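Local coordinates for methylmalonate-semialdehyde dehydrogenase (Oceanimonas doudoroffii, PDB 4ZZ7), which probably catalyses the NAD-dependent, acylating oxidation of methylmalonate semialdehyde, at residues Ala68-Glu79 with Ile108-Pro118; Ser287-Asp298 with Leu391-Ala402. All blocks are in the same frame, centred on the assembly; numbering follows the deposited sequence.

Contact 1 (Ala68-Glu79 with Ile108-Pro118); sequences ARVMFRFKELLE and IENVEYACGAP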
# COMPACT_ATOMS: atom_id res chain seq x y z
N ALA A 68 -10.93 11.53 13.87
CA ALA A 68 -9.88 12.34 13.26
C ALA A 68 -10.18 13.82 13.35
O ALA A 68 -9.26 14.63 13.52
CB ALA A 68 -9.67 11.94 11.82
N ARG A 69 -11.46 14.17 13.29
CA ARG A 69 -11.88 15.56 13.44
C ARG A 69 -11.49 16.13 14.82
O ARG A 69 -11.35 17.36 15.00
CB ARG A 69 -13.39 15.71 13.18
CG ARG A 69 -13.85 15.45 11.75
CD ARG A 69 -15.32 15.78 11.59
NE ARG A 69 -16.04 14.70 10.91
CZ ARG A 69 -16.14 14.55 9.59
NH1 ARG A 69 -15.59 15.42 8.76
NH2 ARG A 69 -16.81 13.51 9.11
N VAL A 70 -11.31 15.26 15.81
CA VAL A 70 -10.81 15.75 17.07
C VAL A 70 -9.40 16.26 16.87
O VAL A 70 -9.05 17.30 17.39
CB VAL A 70 -10.85 14.69 18.18
CG1 VAL A 70 -10.29 15.26 19.48
CG2 VAL A 70 -12.27 14.21 18.41
N MET A 71 -8.61 15.53 16.09
CA MET A 71 -7.21 15.90 15.84
C MET A 71 -7.05 17.12 14.94
O MET A 71 -6.08 17.87 15.06
CB MET A 71 -6.43 14.72 15.27
CG MET A 71 -6.45 13.45 16.14
SD MET A 71 -6.01 13.54 17.91
CE MET A 71 -4.62 14.61 17.72
N PHE A 72 -8.01 17.29 14.03
CA PHE A 72 -8.13 18.49 13.20
C PHE A 72 -8.34 19.75 14.05
O PHE A 72 -7.72 20.77 13.82
CB PHE A 72 -9.31 18.35 12.23
CG PHE A 72 -8.94 17.74 10.91
CD1 PHE A 72 -8.17 18.45 9.99
CD2 PHE A 72 -9.41 16.50 10.55
CE1 PHE A 72 -7.87 17.90 8.75
CE2 PHE A 72 -9.10 15.94 9.32
CZ PHE A 72 -8.34 16.64 8.42
N ARG A 73 -9.24 19.65 15.02
CA ARG A 73 -9.52 20.74 15.98
C ARG A 73 -8.37 20.97 16.95
O ARG A 73 -8.05 22.08 17.29
CB ARG A 73 -10.80 20.44 16.78
CG ARG A 73 -12.09 20.70 16.01
CD ARG A 73 -13.31 20.29 16.82
NE ARG A 73 -14.30 19.56 16.02
CZ ARG A 73 -14.69 18.28 16.20
NH1 ARG A 73 -14.17 17.50 17.17
NH2 ARG A 73 -15.62 17.76 15.39
N PHE A 74 -7.78 19.87 17.39
CA PHE A 74 -6.57 19.89 18.17
C PHE A 74 -5.41 20.61 17.45
O PHE A 74 -4.70 21.41 18.05
CB PHE A 74 -6.20 18.44 18.50
CG PHE A 74 -5.14 18.29 19.55
CD1 PHE A 74 -5.21 19.00 20.73
CD2 PHE A 74 -4.09 17.41 19.37
CE1 PHE A 74 -4.23 18.86 21.70
CE2 PHE A 74 -3.10 17.25 20.32
CZ PHE A 74 -3.17 17.98 21.50
N LYS A 75 -5.24 20.34 16.15
CA LYS A 75 -4.22 20.99 15.31
C LYS A 75 -4.22 22.50 15.53
O LYS A 75 -3.18 23.12 15.75
CB LYS A 75 -4.52 20.69 13.83
CG LYS A 75 -3.31 20.50 12.96
CD LYS A 75 -2.84 21.80 12.36
CE LYS A 75 -3.28 21.95 10.92
NZ LYS A 75 -2.07 22.33 10.16
N GLU A 76 -5.42 23.06 15.52
CA GLU A 76 -5.67 24.48 15.65
C GLU A 76 -5.31 25.03 17.00
O GLU A 76 -4.65 26.03 17.12
CB GLU A 76 -7.16 24.75 15.42
CG GLU A 76 -7.64 24.35 14.04
CD GLU A 76 -6.89 25.11 12.99
OE1 GLU A 76 -6.18 24.46 12.17
OE2 GLU A 76 -6.98 26.38 13.03
N LEU A 77 -5.78 24.36 18.03
CA LEU A 77 -5.57 24.80 19.40
C LEU A 77 -4.10 24.88 19.72
O LEU A 77 -3.67 25.76 20.45
CB LEU A 77 -6.21 23.81 20.35
CG LEU A 77 -7.70 23.70 20.23
CD1 LEU A 77 -8.21 22.70 21.22
CD2 LEU A 77 -8.33 25.05 20.48
N LEU A 78 -3.34 23.94 19.19
CA LEU A 78 -1.94 23.87 19.49
C LEU A 78 -1.24 25.08 18.91
O LEU A 78 -0.41 25.69 19.59
CB LEU A 78 -1.35 22.59 18.93
CG LEU A 78 -1.78 21.31 19.64
CD1 LEU A 78 -1.11 20.10 18.99
CD2 LEU A 78 -1.44 21.35 21.12
N GLU A 79 -1.62 25.45 17.70
CA GLU A 79 -1.08 26.62 16.98
C GLU A 79 -1.58 27.91 17.60
O GLU A 79 -0.84 28.90 17.68
CB GLU A 79 -1.47 26.58 15.50
CG GLU A 79 -1.16 25.26 14.77
CD GLU A 79 -1.50 25.25 13.28
OE1 GLU A 79 -2.32 26.10 12.85
OE2 GLU A 79 -0.97 24.37 12.53
N ILE A 108 2.86 18.96 16.12
CA ILE A 108 1.69 19.27 15.31
C ILE A 108 1.76 18.45 14.04
O ILE A 108 0.73 17.97 13.57
CB ILE A 108 1.62 20.76 14.94
CG1 ILE A 108 1.34 21.63 16.18
CG2 ILE A 108 0.52 21.02 13.89
CD1 ILE A 108 1.79 23.07 15.99
N GLU A 109 2.96 18.28 13.49
CA GLU A 109 3.14 17.43 12.31
C GLU A 109 2.60 16.04 12.55
O GLU A 109 1.88 15.50 11.71
CB GLU A 109 4.59 17.42 11.83
CG GLU A 109 4.94 18.72 11.11
CD GLU A 109 6.31 18.77 10.46
OE1 GLU A 109 6.60 19.79 9.78
OE2 GLU A 109 7.08 17.79 10.61
N ASN A 110 2.89 15.48 13.73
CA ASN A 110 2.33 14.17 14.13
C ASN A 110 0.82 14.16 14.25
O ASN A 110 0.19 13.10 14.11
CB ASN A 110 2.88 13.71 15.49
CG ASN A 110 4.35 13.34 15.47
OD1 ASN A 110 5.14 13.88 16.24
ND2 ASN A 110 4.71 12.38 14.62
N VAL A 111 0.24 15.33 14.57
CA VAL A 111 -1.20 15.51 14.68
C VAL A 111 -1.78 15.55 13.28
O VAL A 111 -2.84 14.96 13.04
CB VAL A 111 -1.55 16.80 15.46
CG1 VAL A 111 -3.05 17.08 15.47
CG2 VAL A 111 -1.05 16.69 16.89
N GLU A 112 -1.09 16.24 12.38
CA GLU A 112 -1.51 16.33 10.99
C GLU A 112 -1.61 14.94 10.42
O GLU A 112 -2.64 14.56 9.88
CB GLU A 112 -0.52 17.14 10.19
CG GLU A 112 -0.56 18.61 10.55
CD GLU A 112 0.45 19.43 9.81
OE1 GLU A 112 0.35 20.68 9.92
OE2 GLU A 112 1.34 18.86 9.14
N TYR A 113 -0.56 14.16 10.59
CA TYR A 113 -0.59 12.79 10.11
C TYR A 113 -1.77 11.98 10.68
O TYR A 113 -2.40 11.22 9.96
CB TYR A 113 0.76 12.10 10.37
CG TYR A 113 0.92 10.76 9.65
CD1 TYR A 113 0.84 10.67 8.26
CD2 TYR A 113 1.15 9.59 10.36
CE1 TYR A 113 0.98 9.46 7.61
CE2 TYR A 113 1.29 8.38 9.71
CZ TYR A 113 1.20 8.31 8.34
OH TYR A 113 1.33 7.09 7.70
N ALA A 114 -2.10 12.18 11.94
CA ALA A 114 -3.20 11.44 12.60
C ALA A 114 -4.56 11.80 12.05
O ALA A 114 -5.50 10.99 12.11
CB ALA A 114 -3.17 11.70 14.10
N CYS A 115 -4.67 13.02 11.52
CA CYS A 115 -5.90 13.47 10.91
C CYS A 115 -6.28 12.53 9.75
O CYS A 115 -7.48 12.34 9.49
CB CYS A 115 -5.78 14.93 10.47
SG CYS A 115 -5.62 16.14 11.83
N GLY A 116 -5.28 11.92 9.11
CA GLY A 116 -5.52 10.97 8.03
C GLY A 116 -5.85 9.53 8.42
O GLY A 116 -5.70 8.61 7.62
N ALA A 117 -6.37 9.32 9.63
CA ALA A 117 -6.62 7.97 10.16
C ALA A 117 -7.36 7.06 9.23
O ALA A 117 -7.05 5.90 9.15
CB ALA A 117 -7.36 8.03 11.48
N PRO A 118 -8.38 7.59 8.54
CA PRO A 118 -9.18 6.65 7.72
C PRO A 118 -8.42 5.96 6.63
O PRO A 118 -8.67 4.81 6.36
CB PRO A 118 -10.24 7.55 7.09
CG PRO A 118 -10.36 8.73 8.03
CD PRO A 118 -8.99 8.93 8.61

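Contact 2 (Ser287-Asp298 with Leu391-Ala402); sequences SVAVAVGDAAGD and LQVVRVATMQDA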
# COMPACT_ATOMS: atom_id res chain seq x y z
N SER A 287 26.77 14.15 18.24
CA SER A 287 27.80 14.28 19.30
C SER A 287 29.21 13.88 18.86
O SER A 287 30.18 14.19 19.56
CB SER A 287 27.40 13.43 20.50
OG SER A 287 26.84 12.22 20.07
N VAL A 288 29.33 13.21 17.72
CA VAL A 288 30.62 12.75 17.23
C VAL A 288 30.79 13.07 15.74
O VAL A 288 30.00 12.66 14.89
CB VAL A 288 30.79 11.23 17.45
CG1 VAL A 288 32.21 10.80 17.13
CG2 VAL A 288 30.45 10.85 18.88
N ALA A 289 31.84 13.80 15.43
CA ALA A 289 32.19 14.06 14.04
C ALA A 289 33.41 13.20 13.72
O ALA A 289 34.47 13.31 14.34
CB ALA A 289 32.50 15.54 13.86
N VAL A 290 33.25 12.27 12.79
CA VAL A 290 34.36 11.39 12.42
C VAL A 290 35.05 11.94 11.17
O VAL A 290 34.59 11.73 10.05
CB VAL A 290 33.87 9.95 12.19
CG1 VAL A 290 35.04 9.00 11.99
CG2 VAL A 290 33.04 9.49 13.38
N ALA A 291 36.16 12.65 11.37
CA ALA A 291 36.88 13.27 10.27
C ALA A 291 37.80 12.24 9.61
O ALA A 291 38.69 11.71 10.24
CB ALA A 291 37.69 14.45 10.77
N VAL A 292 37.55 11.95 8.34
CA VAL A 292 38.36 10.98 7.60
C VAL A 292 39.52 11.73 6.92
O VAL A 292 39.33 12.45 5.94
CB VAL A 292 37.52 10.05 6.65
CG1 VAL A 292 36.37 10.77 6.01
CG2 VAL A 292 38.39 9.39 5.58
N GLY A 293 40.72 11.53 7.47
CA GLY A 293 41.90 12.29 7.09
C GLY A 293 42.01 13.55 7.92
O GLY A 293 41.08 13.89 8.66
N ASP A 294 43.13 14.26 7.78
CA ASP A 294 43.30 15.52 8.48
C ASP A 294 44.41 16.39 7.94
O ASP A 294 45.51 16.36 8.49
CB ASP A 294 43.53 15.26 9.99
CG ASP A 294 44.57 14.15 10.30
OD1 ASP A 294 45.32 13.74 9.41
OD2 ASP A 294 44.64 13.70 11.46
N ALA A 295 44.21 17.19 6.88
CA ALA A 295 43.03 17.31 6.02
C ALA A 295 41.77 17.75 6.76
O ALA A 295 41.80 18.73 7.49
CB ALA A 295 42.84 16.04 5.18
N ALA A 296 40.69 17.01 6.59
CA ALA A 296 39.35 17.41 7.03
C ALA A 296 39.20 17.57 8.54
O ALA A 296 38.43 18.40 9.00
CB ALA A 296 38.34 16.40 6.52
N GLY A 297 39.91 16.74 9.31
CA GLY A 297 39.98 16.92 10.75
C GLY A 297 40.36 18.34 11.11
O GLY A 297 39.63 19.00 11.86
N ASP A 298 41.47 18.82 10.55
CA ASP A 298 42.04 20.13 10.91
C ASP A 298 41.14 21.25 10.46
O ASP A 298 40.95 22.22 11.19
CB ASP A 298 43.43 20.32 10.30
CG ASP A 298 44.43 19.34 10.84
OD1 ASP A 298 44.21 18.74 11.93
OD2 ASP A 298 45.46 19.19 10.14
N LEU A 391 30.56 18.61 21.39
CA LEU A 391 30.89 17.96 20.14
C LEU A 391 32.29 17.33 20.19
O LEU A 391 33.27 18.04 20.37
CB LEU A 391 30.86 18.97 19.02
CG LEU A 391 30.48 18.47 17.61
CD1 LEU A 391 31.01 19.44 16.56
CD2 LEU A 391 30.93 17.05 17.29
N GLN A 392 32.36 16.01 20.04
CA GLN A 392 33.62 15.23 19.97
C GLN A 392 34.02 14.97 18.51
O GLN A 392 33.17 14.71 17.67
CB GLN A 392 33.46 13.90 20.71
CG GLN A 392 33.46 14.07 22.21
CD GLN A 392 32.88 12.89 22.96
OE1 GLN A 392 31.80 12.41 22.65
NE2 GLN A 392 33.57 12.45 24.00
N VAL A 393 35.31 15.04 18.21
CA VAL A 393 35.79 14.76 16.84
C VAL A 393 36.88 13.70 16.85
O VAL A 393 37.92 13.89 17.47
CB VAL A 393 36.21 16.03 16.06
CG1 VAL A 393 36.73 17.07 17.01
CG2 VAL A 393 37.23 15.75 14.97
N VAL A 394 36.59 12.59 16.18
CA VAL A 394 37.52 11.50 16.01
C VAL A 394 38.14 11.65 14.63
O VAL A 394 37.49 12.11 13.68
CB VAL A 394 36.80 10.13 16.09
CG1 VAL A 394 37.76 8.97 15.82
CG2 VAL A 394 36.14 9.95 17.45
N ARG A 395 39.40 11.24 14.53
CA ARG A 395 40.14 11.23 13.28
C ARG A 395 40.37 9.77 12.90
O ARG A 395 40.64 8.94 13.77
CB ARG A 395 41.43 12.04 13.43
CG ARG A 395 41.18 13.53 13.66
CD ARG A 395 42.24 14.22 14.52
NE ARG A 395 41.96 15.64 14.72
CZ ARG A 395 42.20 16.61 13.83
NH1 ARG A 395 41.91 17.88 14.11
NH2 ARG A 395 42.74 16.33 12.66
N VAL A 396 40.19 9.45 11.63
CA VAL A 396 40.45 8.11 11.08
C VAL A 396 41.06 8.22 9.66
O VAL A 396 41.01 9.27 8.99
CB VAL A 396 39.19 7.18 11.02
CG1 VAL A 396 38.61 6.89 12.40
CG2 VAL A 396 38.11 7.75 10.13
N ALA A 397 41.61 7.11 9.20
CA ALA A 397 42.34 7.07 7.95
C ALA A 397 41.38 7.10 6.77
O ALA A 397 41.50 7.92 5.88
CB ALA A 397 43.22 5.83 7.90
N THR A 398 40.41 6.18 6.80
CA THR A 398 39.54 5.92 5.65
C THR A 398 38.06 5.84 6.02
O THR A 398 37.70 5.71 7.19
CB THR A 398 39.95 4.62 4.92
OG1 THR A 398 39.02 4.33 3.89
CG2 THR A 398 39.98 3.42 5.83
N MET A 399 37.21 5.92 5.00
CA MET A 399 35.76 5.95 5.18
C MET A 399 35.26 4.68 5.88
O MET A 399 34.42 4.73 6.80
CB MET A 399 35.06 6.09 3.83
CG MET A 399 33.55 6.21 3.95
SD MET A 399 32.75 6.24 2.34
CE MET A 399 31.06 5.94 2.80
N GLN A 400 35.79 3.56 5.42
CA GLN A 400 35.47 2.26 6.00
C GLN A 400 35.83 2.21 7.49
O GLN A 400 35.13 1.58 8.25
CB GLN A 400 36.17 1.14 5.21
CG GLN A 400 35.68 -0.29 5.46
CD GLN A 400 34.17 -0.47 5.26
OE1 GLN A 400 33.65 -0.38 4.14
NE2 GLN A 400 33.45 -0.72 6.35
N ASP A 401 36.90 2.89 7.91
CA ASP A 401 37.29 2.88 9.34
C ASP A 401 36.27 3.64 10.15
O ASP A 401 35.92 3.21 11.25
CB ASP A 401 38.68 3.48 9.57
CG ASP A 401 39.80 2.61 9.04
OD1 ASP A 401 39.54 1.42 8.76
OD2 ASP A 401 40.95 3.13 8.92
N ALA A 402 35.82 4.78 9.59
CA ALA A 402 34.73 5.56 10.19
C ALA A 402 33.45 4.74 10.33
O ALA A 402 32.81 4.74 11.40
CB ALA A 402 34.46 6.82 9.38

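Contact 1 (Ala68-Glu79 with Ile108-Pro118)
Val111 sits as a knob in the hole formed by Met71, Phe74, Lys75 and Leu78. Its CG1, anti to the backbone N (chi1 175°), meets Met71 CE at 3.7 Å. Val111 CG2 is turned toward Phe74 CD2 and Leu78 CD1, 4.0 Å from each. One turn back, Ile108 slides past Leu78 in the opposite direction, laying CG1 against Leu78 CB, while its CG2 lies across the aliphatic part of Lys75, 3.8 Å from CD.

At the other end sulfur meets a ring: Cys115 SG stands over a face of Phe72, 3.9 Å from the centroid and 13° off the normal, with CB over the same ring. Segments 68-79 and 108-115, parts of helices 64-80 and 97-115, run nearly antiparallel, their axes 8.4 Å apart at closest approach and their directions 152° apart, in the helical layer of the coenzyme-binding half of an aldehyde dehydrogenase. Met71 and Phe74 reach on to helices 156-167 and 182-193.

The charged group is Lys75 with two glutamates. Its bent chain brings NZ to Glu112 OE1 at 2.9 Å, on the anti side of a carboxylate held out on an extended chain, and a weak second bond runs from NZ to Glu79 OE2 at 3.3 Å. A methionine in place of Lys75 would probably leave Glu79 without its lysine partner, its OE2 facing Glu112 OE1 4.7 Å away with no lysine charge between them. Glu112 OE1 also pairs with Arg69 of the second subunit, and Lys75 forms a cation-pi contact with Phe72 of that subunit.

Contact 2 (Ser287-Asp298 with Leu391-Ala402)
Two neighbouring parallel strands in the catalytic half of the enzyme, 286-292 and 390-396, meet here, each running on into a helix. Six backbone hydrogen bonds join them, from Gln392 N to Ser287 O at the start to Gly293 N and Val396 O, 2.7 Å apart, at the end. Between them Ala289 and Ala291 each use both N and O toward Gln392, Val394 and Val396, while Val288 and Val290 bond to strand 254-258 on the other edge.

One face of the pair is lined by valines: Val288 CG1 packs on Val394 CG2 at 4.0 Å, and Val290 CG1, anti to its own backbone N (chi1 -173°), points to Val396 CG2 at 3.8 Å and to Ala402 CB on helix 399-408. The opposite face carries Ala289, Ala291, Val393 and Arg395, and helix 296-308 covers it through Leu300 and Val301.

Arg395 spans from strand to helix start. Its NH2 gives a bond of 2.9 Å to Asp298 OD1, approached from above the carboxylate plane, and a weak one of 3.5 Å to Asp294 OD2. Gly297 CA lies over a face of the guanidinium, and Asp373 takes NE, so Asp294, Asp298 and Asp373 all pair with this arginine, Asp294 only weakly. Adjacent parallel strands, with helix 296-308 on one face and helix 399-408 on the other, are in keeping with the alpha/beta catalytic domain of aldehyde dehydrogenases.

In the fold
Contact 1 and contact 2 lie on opposite sides of the chain's centre, their own centres about 42 Å apart and their nearest atoms about 21 Å apart, so neither touches the other. Contact 1 comes first along the chain; it is helix-on-helix packing away from the annotated sites and adjoins the second subunit. Contact 2 is sheet architecture, and its beginning approaches the active-site region: the side chain of Ser287 is about 7 Å from that of Glu385 and about 10 Å from that of Cys283, both NAD-binding residues, and also about 10 Å from the bound NAD. Its salt-bridged Arg395 belongs to the opposite end of the strand pair from Ser287.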